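Local coordinates for DegV domain-containing protein Cgl2349/cg2579 (Corynebacterium glutamicum, PDB 3EGL) that binds long-chain fatty acids such as palmitate and may take part in lipid transport or fatty acid metabolism, at residues A[29-34]-A[242-247]; A[141-146]-A[170-175]; A[201-206]-A[260-265]; A[215-220]-A[254-259]. All coordinates share one frame; numbering follows the deposited sequence.

Contact 1: A[29-34]-A[242-247]. With PLM (palmitic acid), chain D.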
# COMPACT_ATOMS: atom_id res chain seq x y z
N ILE A 29 5.00 7.02 -9.36
CA ILE A 29 4.35 6.92 -10.68
C ILE A 29 2.88 6.66 -10.49
O ILE A 29 2.52 5.70 -9.80
CB ILE A 29 4.87 5.73 -11.55
CG1 ILE A 29 6.35 5.56 -11.37
CG2 ILE A 29 4.54 5.95 -13.06
CD1 ILE A 29 6.79 4.24 -11.89
N ASN A 30 2.04 7.47 -11.10
CA ASN A 30 0.59 7.31 -10.96
C ASN A 30 -0.04 6.15 -11.75
O ASN A 30 0.15 6.06 -12.97
CB ASN A 30 -0.12 8.61 -11.34
CG ASN A 30 0.17 9.73 -10.35
OD1 ASN A 30 0.58 9.48 -9.21
ND2 ASN A 30 -0.01 10.97 -10.78
N LEU A 31 -0.83 5.32 -11.07
CA LEU A 31 -1.73 4.37 -11.76
C LEU A 31 -2.81 5.15 -12.54
O LEU A 31 -2.95 6.36 -12.35
CB LEU A 31 -2.39 3.44 -10.74
CG LEU A 31 -1.41 2.67 -9.85
CD1 LEU A 31 -2.11 1.87 -8.69
CD2 LEU A 31 -0.56 1.79 -10.76
N HIS A 32 -3.58 4.48 -13.40
CA HIS A 32 -4.55 5.17 -14.27
C HIS A 32 -6.01 5.10 -13.82
O HIS A 32 -6.52 4.03 -13.44
CB HIS A 32 -4.44 4.66 -15.71
CG HIS A 32 -3.04 4.71 -16.23
ND1 HIS A 32 -2.44 5.90 -16.61
CD2 HIS A 32 -2.10 3.75 -16.37
CE1 HIS A 32 -1.20 5.66 -16.98
NE2 HIS A 32 -0.97 4.36 -16.86
N VAL A 33 -6.66 6.25 -13.90
CA VAL A 33 -8.11 6.34 -13.76
C VAL A 33 -8.70 6.80 -15.09
O VAL A 33 -8.37 7.88 -15.58
CB VAL A 33 -8.52 7.27 -12.59
CG1 VAL A 33 -10.02 7.54 -12.62
CG2 VAL A 33 -8.17 6.65 -11.27
N MSE A 34 -9.55 5.98 -15.69
CA MSE A 34 -10.26 6.38 -16.91
C MSE A 34 -11.70 6.74 -16.57
O MSE A 34 -12.47 5.93 -16.06
CB MSE A 34 -10.22 5.31 -17.99
CG MSE A 34 -8.83 5.01 -18.50
SE MSE A 34 -8.12 3.35 -17.67
CE MSE A 34 -8.66 2.16 -19.14
N ASP A 242 -4.23 10.01 2.51
CA ASP A 242 -5.37 9.93 1.65
C ASP A 242 -5.20 8.69 0.84
O ASP A 242 -4.09 8.41 0.36
CB ASP A 242 -5.38 11.10 0.70
CG ASP A 242 -5.64 12.40 1.40
OD1 ASP A 242 -6.43 12.41 2.38
OD2 ASP A 242 -5.08 13.41 0.95
N ILE A 243 -6.29 7.95 0.70
CA ILE A 243 -6.31 6.80 -0.17
C ILE A 243 -6.19 7.26 -1.63
O ILE A 243 -6.91 8.15 -2.09
CB ILE A 243 -7.58 5.96 0.07
CG1 ILE A 243 -7.47 5.25 1.46
CG2 ILE A 243 -7.74 4.94 -1.06
CD1 ILE A 243 -8.81 4.61 2.05
N ASP A 244 -5.23 6.68 -2.34
CA ASP A 244 -4.97 6.99 -3.75
C ASP A 244 -6.30 7.01 -4.53
O ASP A 244 -7.07 6.09 -4.42
CB ASP A 244 -3.96 5.96 -4.33
CG ASP A 244 -3.74 6.09 -5.84
OD1 ASP A 244 -3.99 7.17 -6.45
OD2 ASP A 244 -3.31 5.09 -6.46
N PRO A 245 -6.57 8.05 -5.32
CA PRO A 245 -7.87 8.03 -6.08
C PRO A 245 -8.08 6.77 -6.93
O PRO A 245 -9.23 6.38 -7.16
CB PRO A 245 -7.79 9.30 -6.98
CG PRO A 245 -6.85 10.22 -6.23
CD PRO A 245 -5.81 9.29 -5.56
N THR A 246 -6.99 6.12 -7.38
CA THR A 246 -7.11 4.89 -8.15
C THR A 246 -7.72 3.80 -7.30
O THR A 246 -8.55 3.02 -7.80
CB THR A 246 -5.76 4.42 -8.70
OG1 THR A 246 -5.17 5.48 -9.46
CG2 THR A 246 -5.94 3.23 -9.64
N LEU A 247 -7.32 3.73 -6.04
CA LEU A 247 -7.89 2.77 -5.14
C LEU A 247 -9.30 3.19 -4.72
O LEU A 247 -10.14 2.34 -4.47
CB LEU A 247 -6.99 2.53 -3.92
CG LEU A 247 -5.51 2.23 -4.23
CD1 LEU A 247 -4.71 2.11 -2.93
CD2 LEU A 247 -5.35 0.97 -5.12
C1 PLM D . -5.20 -1.48 -11.55
O1 PLM D . -4.49 -2.50 -11.62
O2 PLM D . -6.20 -1.41 -12.29
C2 PLM D . -4.92 -0.35 -10.61
C3 PLM D . -5.07 -0.87 -9.18
C4 PLM D . -6.48 -1.03 -8.68
C5 PLM D . -6.38 -1.98 -7.48
C6 PLM D . -7.69 -2.11 -6.74
C7 PLM D . -7.50 -3.10 -5.61
C8 PLM D . -8.58 -3.04 -4.52
C9 PLM D . -8.39 -1.80 -3.64
CA PLM D . -9.03 -1.96 -2.26
CB PLM D . -9.26 -0.62 -1.56
CC PLM D . -8.01 0.23 -1.27
CD PLM D . -7.45 -0.09 0.11
CE PLM D . -6.69 1.07 0.72
CF PLM D . -5.20 0.77 0.81
CG PLM D . -4.75 0.20 2.16

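Contact 2: A[141-146]-A[170-175]. With PLM (palmitic acid), chain D.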
# COMPACT_ATOMS: atom_id res chain seq x y z
N ILE A 141 -8.96 -2.87 5.81
CA ILE A 141 -9.80 -1.82 5.18
C ILE A 141 -11.23 -1.96 5.66
O ILE A 141 -11.81 -3.07 5.66
CB ILE A 141 -9.84 -1.90 3.62
CG1 ILE A 141 -8.46 -2.20 3.05
CG2 ILE A 141 -10.37 -0.57 2.96
CD1 ILE A 141 -8.55 -2.71 1.62
N TYR A 142 -11.77 -0.83 6.10
CA TYR A 142 -13.16 -0.67 6.42
C TYR A 142 -13.83 -0.12 5.18
O TYR A 142 -13.40 0.93 4.62
CB TYR A 142 -13.38 0.33 7.56
CG TYR A 142 -14.83 0.81 7.69
CD1 TYR A 142 -15.82 -0.04 8.21
CD2 TYR A 142 -15.21 2.08 7.25
CE1 TYR A 142 -17.16 0.38 8.31
CE2 TYR A 142 -16.56 2.51 7.34
CZ TYR A 142 -17.52 1.65 7.87
OH TYR A 142 -18.81 2.05 7.98
N LEU A 143 -14.89 -0.82 4.77
CA LEU A 143 -15.71 -0.39 3.66
C LEU A 143 -17.03 0.11 4.19
O LEU A 143 -17.74 -0.58 4.92
CB LEU A 143 -15.90 -1.53 2.63
CG LEU A 143 -14.52 -2.00 2.16
CD1 LEU A 143 -14.60 -3.31 1.40
CD2 LEU A 143 -13.82 -0.93 1.33
N HIS A 144 -17.36 1.32 3.81
CA HIS A 144 -18.54 1.95 4.32
C HIS A 144 -19.76 1.45 3.54
O HIS A 144 -20.87 1.47 4.05
CB HIS A 144 -18.38 3.43 4.20
CG HIS A 144 -19.50 4.20 4.80
ND1 HIS A 144 -19.88 4.05 6.11
CD2 HIS A 144 -20.30 5.16 4.28
CE1 HIS A 144 -20.87 4.87 6.37
NE2 HIS A 144 -21.15 5.55 5.27
N ARG A 145 -19.51 1.03 2.30
CA ARG A 145 -20.44 0.23 1.51
C ARG A 145 -19.65 -0.77 0.62
O ARG A 145 -18.46 -0.62 0.39
CB ARG A 145 -21.34 1.14 0.66
CG ARG A 145 -20.66 1.77 -0.55
CD ARG A 145 -21.69 2.54 -1.40
NE ARG A 145 -21.06 3.27 -2.51
CZ ARG A 145 -21.48 4.46 -2.97
NH1 ARG A 145 -22.55 5.05 -2.44
NH2 ARG A 145 -20.85 5.04 -3.98
N ILE A 146 -20.30 -1.79 0.11
CA ILE A 146 -19.53 -2.79 -0.62
C ILE A 146 -19.70 -2.75 -2.14
O ILE A 146 -19.09 -3.55 -2.83
CB ILE A 146 -19.86 -4.21 -0.14
CG1 ILE A 146 -21.36 -4.41 -0.26
CG2 ILE A 146 -19.42 -4.40 1.30
CD1 ILE A 146 -21.67 -5.69 -0.80
N PRO A 170 -17.93 -4.40 6.05
CA PRO A 170 -16.93 -5.34 6.54
C PRO A 170 -15.59 -4.67 6.84
O PRO A 170 -15.32 -3.54 6.37
CB PRO A 170 -16.76 -6.29 5.37
CG PRO A 170 -17.04 -5.42 4.15
CD PRO A 170 -18.12 -4.47 4.59
N ILE A 171 -14.77 -5.36 7.65
CA ILE A 171 -13.33 -5.15 7.67
C ILE A 171 -12.72 -6.19 6.74
O ILE A 171 -12.93 -7.39 6.91
CB ILE A 171 -12.71 -5.29 9.08
CG1 ILE A 171 -13.38 -4.36 10.10
CG2 ILE A 171 -11.14 -5.10 9.01
CD1 ILE A 171 -13.28 -2.86 9.71
N MSE A 172 -12.00 -5.71 5.73
CA MSE A 172 -11.24 -6.57 4.83
C MSE A 172 -9.78 -6.59 5.27
O MSE A 172 -9.30 -5.65 5.91
CB MSE A 172 -11.32 -6.07 3.38
CG MSE A 172 -12.75 -5.79 2.85
SE MSE A 172 -13.97 -7.33 2.80
CE MSE A 172 -12.92 -8.46 1.59
N ARG A 173 -9.07 -7.63 4.88
CA ARG A 173 -7.67 -7.75 5.14
C ARG A 173 -6.98 -8.39 3.93
O ARG A 173 -7.55 -9.23 3.28
CB ARG A 173 -7.54 -8.60 6.39
CG ARG A 173 -6.23 -9.22 6.68
CD ARG A 173 -6.50 -10.14 7.87
NE ARG A 173 -5.45 -11.13 8.12
CZ ARG A 173 -4.24 -10.82 8.55
NH1 ARG A 173 -3.35 -11.77 8.76
NH2 ARG A 173 -3.93 -9.54 8.75
N PHE A 174 -5.76 -7.96 3.64
CA PHE A 174 -4.87 -8.66 2.69
C PHE A 174 -3.98 -9.68 3.31
O PHE A 174 -3.21 -9.34 4.16
CB PHE A 174 -4.00 -7.66 1.99
CG PHE A 174 -4.79 -6.74 1.20
CD1 PHE A 174 -5.14 -7.06 -0.10
CD2 PHE A 174 -5.30 -5.58 1.80
CE1 PHE A 174 -5.97 -6.19 -0.85
CE2 PHE A 174 -6.12 -4.68 1.08
CZ PHE A 174 -6.46 -4.99 -0.27
N ASN A 175 -4.08 -10.92 2.86
CA ASN A 175 -3.21 -11.99 3.30
C ASN A 175 -2.74 -12.73 2.10
O ASN A 175 -3.55 -13.10 1.25
CB ASN A 175 -3.96 -12.99 4.20
CG ASN A 175 -3.73 -12.74 5.68
OD1 ASN A 175 -3.68 -11.59 6.12
ND2 ASN A 175 -3.60 -13.80 6.45
C1 PLM D . -5.20 -1.48 -11.55
O1 PLM D . -4.49 -2.50 -11.62
O2 PLM D . -6.20 -1.41 -12.29
C2 PLM D . -4.92 -0.35 -10.61
C3 PLM D . -5.07 -0.87 -9.18
C4 PLM D . -6.48 -1.03 -8.68
C5 PLM D . -6.38 -1.98 -7.48
C6 PLM D . -7.69 -2.11 -6.74
C7 PLM D . -7.50 -3.10 -5.61
C8 PLM D . -8.58 -3.04 -4.52
C9 PLM D . -8.39 -1.80 -3.64
CA PLM D . -9.03 -1.96 -2.26
CB PLM D . -9.26 -0.62 -1.56
CC PLM D . -8.01 0.23 -1.27
CD PLM D . -7.45 -0.09 0.11
CE PLM D . -6.69 1.07 0.72
CF PLM D . -5.20 0.77 0.81
CG PLM D . -4.75 0.20 2.16

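Contact 3: A[201-206]-A[260-265]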
# COMPACT_ATOMS: atom_id res chain seq x y z
N ILE A 201 -4.54 -7.23 19.32
CA ILE A 201 -3.99 -8.60 19.44
C ILE A 201 -2.63 -8.68 18.72
O ILE A 201 -1.70 -9.25 19.26
CB ILE A 201 -4.90 -9.71 18.80
CG1 ILE A 201 -6.40 -9.53 19.14
CG2 ILE A 201 -4.36 -11.10 19.09
CD1 ILE A 201 -6.81 -9.75 20.51
N ARG A 202 -2.56 -8.13 17.51
CA ARG A 202 -1.42 -8.28 16.62
C ARG A 202 -0.20 -7.52 17.09
O ARG A 202 0.94 -7.93 16.81
CB ARG A 202 -1.81 -7.84 15.22
CG ARG A 202 -0.72 -7.87 14.15
CD ARG A 202 -0.24 -9.28 13.80
NE ARG A 202 0.82 -9.23 12.81
CZ ARG A 202 2.10 -8.99 13.07
NH1 ARG A 202 2.50 -8.78 14.31
NH2 ARG A 202 3.00 -8.97 12.09
N ALA A 203 -0.43 -6.39 17.76
CA ALA A 203 0.61 -5.59 18.39
C ALA A 203 1.40 -6.40 19.44
O ALA A 203 2.62 -6.28 19.55
CB ALA A 203 -0.03 -4.39 19.06
N ASP A 204 0.66 -7.19 20.22
CA ASP A 204 1.21 -8.09 21.22
C ASP A 204 2.06 -7.32 22.27
O ASP A 204 3.21 -7.70 22.58
CB ASP A 204 1.98 -9.23 20.53
CG ASP A 204 2.27 -10.39 21.45
OD1 ASP A 204 1.33 -10.88 22.14
OD2 ASP A 204 3.45 -10.82 21.50
N GLY A 205 1.51 -6.21 22.76
CA GLY A 205 2.16 -5.38 23.77
C GLY A 205 3.30 -4.50 23.30
O GLY A 205 3.94 -3.83 24.10
N GLU A 206 3.56 -4.49 22.00
CA GLU A 206 4.65 -3.68 21.46
C GLU A 206 4.09 -2.52 20.64
O GLU A 206 3.10 -2.69 19.98
CB GLU A 206 5.54 -4.52 20.57
CG GLU A 206 5.97 -5.78 21.22
CD GLU A 206 7.34 -5.68 21.78
OE1 GLU A 206 7.55 -4.94 22.77
OE2 GLU A 206 8.23 -6.34 21.21
N ALA A 260 -0.36 -1.02 9.12
CA ALA A 260 0.39 -1.08 10.36
C ALA A 260 1.68 -1.82 10.17
O ALA A 260 1.72 -2.83 9.46
CB ALA A 260 -0.45 -1.76 11.43
N VAL A 261 2.74 -1.35 10.82
CA VAL A 261 4.00 -2.10 10.85
C VAL A 261 4.28 -2.47 12.29
O VAL A 261 4.27 -1.60 13.14
CB VAL A 261 5.18 -1.25 10.31
CG1 VAL A 261 6.53 -2.06 10.35
CG2 VAL A 261 4.86 -0.69 8.88
N PHE A 262 4.52 -3.75 12.56
CA PHE A 262 4.60 -4.26 13.93
C PHE A 262 6.03 -4.63 14.30
O PHE A 262 6.91 -4.63 13.45
CB PHE A 262 3.68 -5.46 14.11
CG PHE A 262 2.21 -5.14 13.93
CD1 PHE A 262 1.42 -4.76 15.02
CD2 PHE A 262 1.62 -5.20 12.67
CE1 PHE A 262 0.05 -4.44 14.86
CE2 PHE A 262 0.25 -4.90 12.48
CZ PHE A 262 -0.55 -4.52 13.60
N ALA A 263 6.23 -4.93 15.58
CA ALA A 263 7.53 -5.36 16.11
C ALA A 263 7.96 -6.68 15.49
O ALA A 263 9.11 -6.84 15.11
CB ALA A 263 7.50 -5.49 17.64
N ASN A 264 7.03 -7.62 15.38
CA ASN A 264 7.32 -8.97 14.90
C ASN A 264 6.49 -9.49 13.74
O ASN A 264 5.48 -8.89 13.31
CB ASN A 264 7.14 -9.98 16.01
CG ASN A 264 7.98 -9.71 17.19
OD1 ASN A 264 7.46 -9.40 18.26
ND2 ASN A 264 9.29 -9.84 17.03
N GLN A 265 6.91 -10.66 13.28
CA GLN A 265 6.16 -11.39 12.30
C GLN A 265 4.82 -11.88 12.82
O GLN A 265 4.57 -11.91 14.03
CB GLN A 265 7.00 -12.48 11.63
CG GLN A 265 7.85 -11.86 10.51
CD GLN A 265 9.12 -12.66 10.20
OE1 GLN A 265 9.05 -13.84 9.86
NE2 GLN A 265 10.29 -12.00 10.30
O HOH W 1 3.95 -7.50 16.94
O HOH W 2 4.07 -4.20 17.51

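Contact 4: A[215-220]-A[254-259]. With PLM (palmitic acid), chain D.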
# COMPACT_ATOMS: atom_id res chain seq x y z
N ASN A 215 -10.92 7.76 2.37
CA ASN A 215 -11.49 8.32 1.18
C ASN A 215 -12.87 8.85 1.49
O ASN A 215 -13.83 8.07 1.67
CB ASN A 215 -11.56 7.30 0.05
CG ASN A 215 -12.21 7.87 -1.18
OD1 ASN A 215 -13.22 7.36 -1.63
ND2 ASN A 215 -11.68 8.97 -1.69
N GLU A 216 -12.96 10.18 1.55
CA GLU A 216 -14.19 10.89 1.95
C GLU A 216 -14.70 10.41 3.29
O GLU A 216 -15.90 10.12 3.45
CB GLU A 216 -15.26 10.70 0.88
CG GLU A 216 -14.99 11.56 -0.30
CD GLU A 216 -15.96 11.29 -1.39
OE1 GLU A 216 -17.14 11.76 -1.31
OE2 GLU A 216 -15.52 10.63 -2.35
N ALA A 217 -13.78 10.29 4.24
CA ALA A 217 -14.10 9.74 5.55
C ALA A 217 -13.17 10.37 6.60
O ALA A 217 -12.70 9.68 7.53
CB ALA A 217 -13.98 8.23 5.52
N ARG A 218 -12.90 11.67 6.41
CA ARG A 218 -12.04 12.46 7.30
C ARG A 218 -12.41 12.35 8.79
O ARG A 218 -11.55 12.01 9.63
CB ARG A 218 -12.01 13.92 6.87
CG ARG A 218 -11.45 14.09 5.48
CD ARG A 218 -10.79 15.44 5.29
NE ARG A 218 -10.47 15.65 3.88
CZ ARG A 218 -9.30 15.36 3.32
NH1 ARG A 218 -8.30 14.84 4.05
NH2 ARG A 218 -9.12 15.59 2.02
N GLU A 219 -13.68 12.60 9.11
CA GLU A 219 -14.17 12.45 10.47
C GLU A 219 -14.00 11.05 11.01
O GLU A 219 -13.48 10.86 12.12
CB GLU A 219 -15.65 12.81 10.54
CG GLU A 219 -16.02 13.47 11.83
CD GLU A 219 -15.27 14.80 12.02
OE1 GLU A 219 -14.85 15.08 13.17
OE2 GLU A 219 -15.08 15.53 11.01
N ALA A 220 -14.46 10.08 10.23
CA ALA A 220 -14.42 8.69 10.63
C ALA A 220 -12.99 8.22 10.90
O ALA A 220 -12.74 7.58 11.90
CB ALA A 220 -15.08 7.82 9.57
N GLY A 254 -16.21 6.79 1.91
CA GLY A 254 -16.37 6.43 3.32
C GLY A 254 -15.38 5.40 3.81
O GLY A 254 -15.40 5.04 4.98
N ALA A 255 -14.52 4.92 2.91
CA ALA A 255 -13.54 3.88 3.24
C ALA A 255 -12.42 4.44 4.09
O ALA A 255 -11.96 5.55 3.86
CB ALA A 255 -12.97 3.24 1.99
N VAL A 256 -12.01 3.62 5.06
CA VAL A 256 -10.93 3.88 5.96
C VAL A 256 -9.98 2.67 6.04
O VAL A 256 -10.41 1.55 6.35
CB VAL A 256 -11.46 4.25 7.37
CG1 VAL A 256 -10.30 4.58 8.30
CG2 VAL A 256 -12.44 5.44 7.29
N SER A 257 -8.70 2.88 5.73
CA SER A 257 -7.69 1.82 5.78
C SER A 257 -6.75 2.02 7.00
O SER A 257 -6.47 3.15 7.42
CB SER A 257 -6.88 1.79 4.47
OG SER A 257 -6.12 3.00 4.27
N VAL A 258 -6.27 0.90 7.54
CA VAL A 258 -5.25 0.92 8.57
C VAL A 258 -4.06 0.11 8.05
O VAL A 258 -4.18 -1.09 7.82
CB VAL A 258 -5.77 0.30 9.89
CG1 VAL A 258 -4.62 0.07 10.91
CG2 VAL A 258 -6.82 1.19 10.50
N SER A 259 -2.93 0.78 7.82
CA SER A 259 -1.68 0.09 7.44
C SER A 259 -0.80 0.15 8.66
O SER A 259 -0.56 1.23 9.22
CB SER A 259 -1.00 0.79 6.28
OG SER A 259 -1.91 1.09 5.21
C1 PLM D . -5.20 -1.48 -11.55
O1 PLM D . -4.49 -2.50 -11.62
O2 PLM D . -6.20 -1.41 -12.29
C2 PLM D . -4.92 -0.35 -10.61
C3 PLM D . -5.07 -0.87 -9.18
C4 PLM D . -6.48 -1.03 -8.68
C5 PLM D . -6.38 -1.98 -7.48
C6 PLM D . -7.69 -2.11 -6.74
C7 PLM D . -7.50 -3.10 -5.61
C8 PLM D . -8.58 -3.04 -4.52
C9 PLM D . -8.39 -1.80 -3.64
CA PLM D . -9.03 -1.96 -2.26
CB PLM D . -9.26 -0.62 -1.56
CC PLM D . -8.01 0.23 -1.27
CD PLM D . -7.45 -0.09 0.11
CE PLM D . -6.69 1.07 0.72
CF PLM D . -5.20 0.77 0.81
CG PLM D . -4.75 0.20 2.16

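Contact 1: A[29-34]-A[242-247]
The carboxylate of Asp244 is the flat group that meets the segment 29-34: its OD2 lies 4.1 Å from Leu31 CD1, while OD1 is turned back along its own chain to Thr246 N. That second link, Thr246 N to Asp244 OD1, is the N-cap bond of helix 245-251, straight at 172° but weak at 3.3 Å. OD2 has its polar partner in Ser12. The CB of His32 is directed away from 242-247; its imidazole has Asn30 O over one face, displaced to the ring's margin, and Glu49 hydrogen-bonded to NE2. His32 joins in through its backbone, its O lying 3.9 Å from Thr246 CG2.

Thr246 wedges against Leu31 and Val33. Its OG1 sits between Leu31 CB and Val33 CG2, 3.7 Å from each, and the side chains of Val33 and Thr246 run antiparallel alongside each other. The methyl CG2 stands anti to the backbone N (OG1 torsion -55°), which carries it to PLM C2 at 3.8 Å; Leu247 CB comes within 3.7 Å of PLM CC. Thr246 also touches Thr42, which hydrogen-bonds the palmitate together with Ser76. Leu31, whose CD1 is 4.1 Å from PLM C3, and the capped start of helix 245-251 together line the fatty-acid pocket of this DegV protein.

Contact 2: A[141-146]-A[170-175]
Leu143 and Met172 interlock at about a right angle, Leu143 CD1 pressing on Met172 CG at 3.4 Å. In Met172, a selenomethionine, chi1 (-51°) sets CG against that methyl, and the bends at chi2 and chi3 carry the selenium end away from the segment 141-146, toward strand 178-181. Ile146 adds a second bump. Its CG1 sits between the backbone N and the carbonyl carbon (chi1 55°), which turns the CG2 methyl onto the pyrrolidine ring of Pro170. Ile146 CG2 packs closely on Pro170 CD, at 3.5 Å, and Leu143 CB more loosely on the same atom.

On the sheet face of Tyr142 and Ile171, the two side chains cross at about a right angle. Ile171 CD1 lies 3.8 Å from Tyr142 CB and at the edge of the tyrosine ring, near its plane. On the face of Ile141 and Met172, Ile141 CG1 is 3.9 Å from Phe174 CE2 and 3.8 Å from PLM CD; PLM CA also lies at the edge of the Phe174 ring.

The backbones form an antiparallel ladder. Ile141 and Met172 are a hydrogen-bonded pair, Ile141 N giving to Met172 O at 2.8 Å and Met172 N to Ile141 O. Leu143 N reaches Pro170 O at 3.2 Å, nearly straight at 172°. Beyond the ladder, Tyr142 OH and His144 ND1 share a hydrogen bond of 2.9 Å.

Three main-chain hydrogen bonds thus join the segments, and the side chains that cross the contact are largely apolar, a chemistry that on the side of Ile141 and Phe174 suits the lipid's alkyl chain.

Contact 3: A[201-206]-A[260-265]
Arg202 lies along one face of the Phe262 ring. Its CG is over the ring centre, 3.4 Å from the centroid, a CH-pi contact, and farther along the chain the guanidinium lies flat on the same side chain, a cation-pi stack with centres 4.4 Å apart and planes 23° from parallel. A bend at chi2 (67°), with chi1 and chi3 near 180°, makes this double use of the ring possible. The face of the guanidinium away from Phe262 has Gln265 O over it, and its edge meets Asn264 O in plane. NH2 makes the better bond there, 2.8 Å to Asn264 O at 154°; NH1 to the same oxygen is weak. NE is salt-bridged to Glu138, so the group's rotation is fixed by an edge contact, a stack and an ion pair.

The other approaches are smaller. Ala203 CB comes to 4.2 Å from Phe262 CE1, and Glu206 CB packs alongside Ala263 CB at 3.7 Å. A water accepts from Ala263 N at 3.0 Å and stands 3.3 Å from Ala203 O.

Helix 196-203 ends here in a type I' turn, Ala203 to Glu206, that leads toward strand 209-215. Phe262, just past strand 255-261, also touches Glu138 and Trp140 of strand 137-142, so the contact joins the helix's C-terminal end to the end of strand 255-261, the last in the chain but internal to the sheet, and to its neighbour 137-142.

Contact 4: A[215-220]-A[254-259]
Two backbone hydrogen bonds join Asn215 to the start of strand 255-261. Asn215 N gives to Ala255 O at 2.9 Å and 165°, while Gly254 N gives to Asn215 O at 2.7 Å, more bent at 138°. Gly254 and Ala255 thus both face Asn215, a G1 beta bulge, and Gly254 has the positive phi (86°) that marks the first position of such a bulge.

The apolar contacts come from the loop beyond. Ala217 CB points at the strand, 3.5 Å from Gly254 O and 3.6 Å from Val256 CG2. That branch of Val256 also has Ala220 CB near it, at 4.2 Å, so one valine methyl meets two alanine methyls. Leu224, from the following helix 224-231, touches Val256 as well.

Ligand contact falls to Ser257, which takes no part in the loop packing. Its CB is 3.5 Å from PLM CG, the end of the lipid's tail, and strand 255-261 therefore borders the far end of the pocket.

Chemically, the hold between the two segments divides cleanly: main-chain bonds pin Asn215 at the bulge, and small methyl groups seat the loop on Val256, without any charged side chain binding across.

In the fold
Contacts 2, 3 and 4 all involve one six-stranded mixed sheet: contact 2 pairs strands 137-142 and 171-175, and strand 255-261, next to 137-142, serves both contacts 3 and 4. Contact 1 ties that half of the chain to strand 26-35 of the other, five-stranded sheet. Along the chain, contact 2 is nested inside contact 1 and closes before contact 3 opens; contact 4 is nested in contact 3, and contact 1 crosses both. Centres of contacts 2 and 4 are about 11 Å apart, those of 1 and 3 about 29 Å. Contacts 1, 2 and 4 touch the palmitate, placing the lipid between the two sheets, while contact 3 stands away from it.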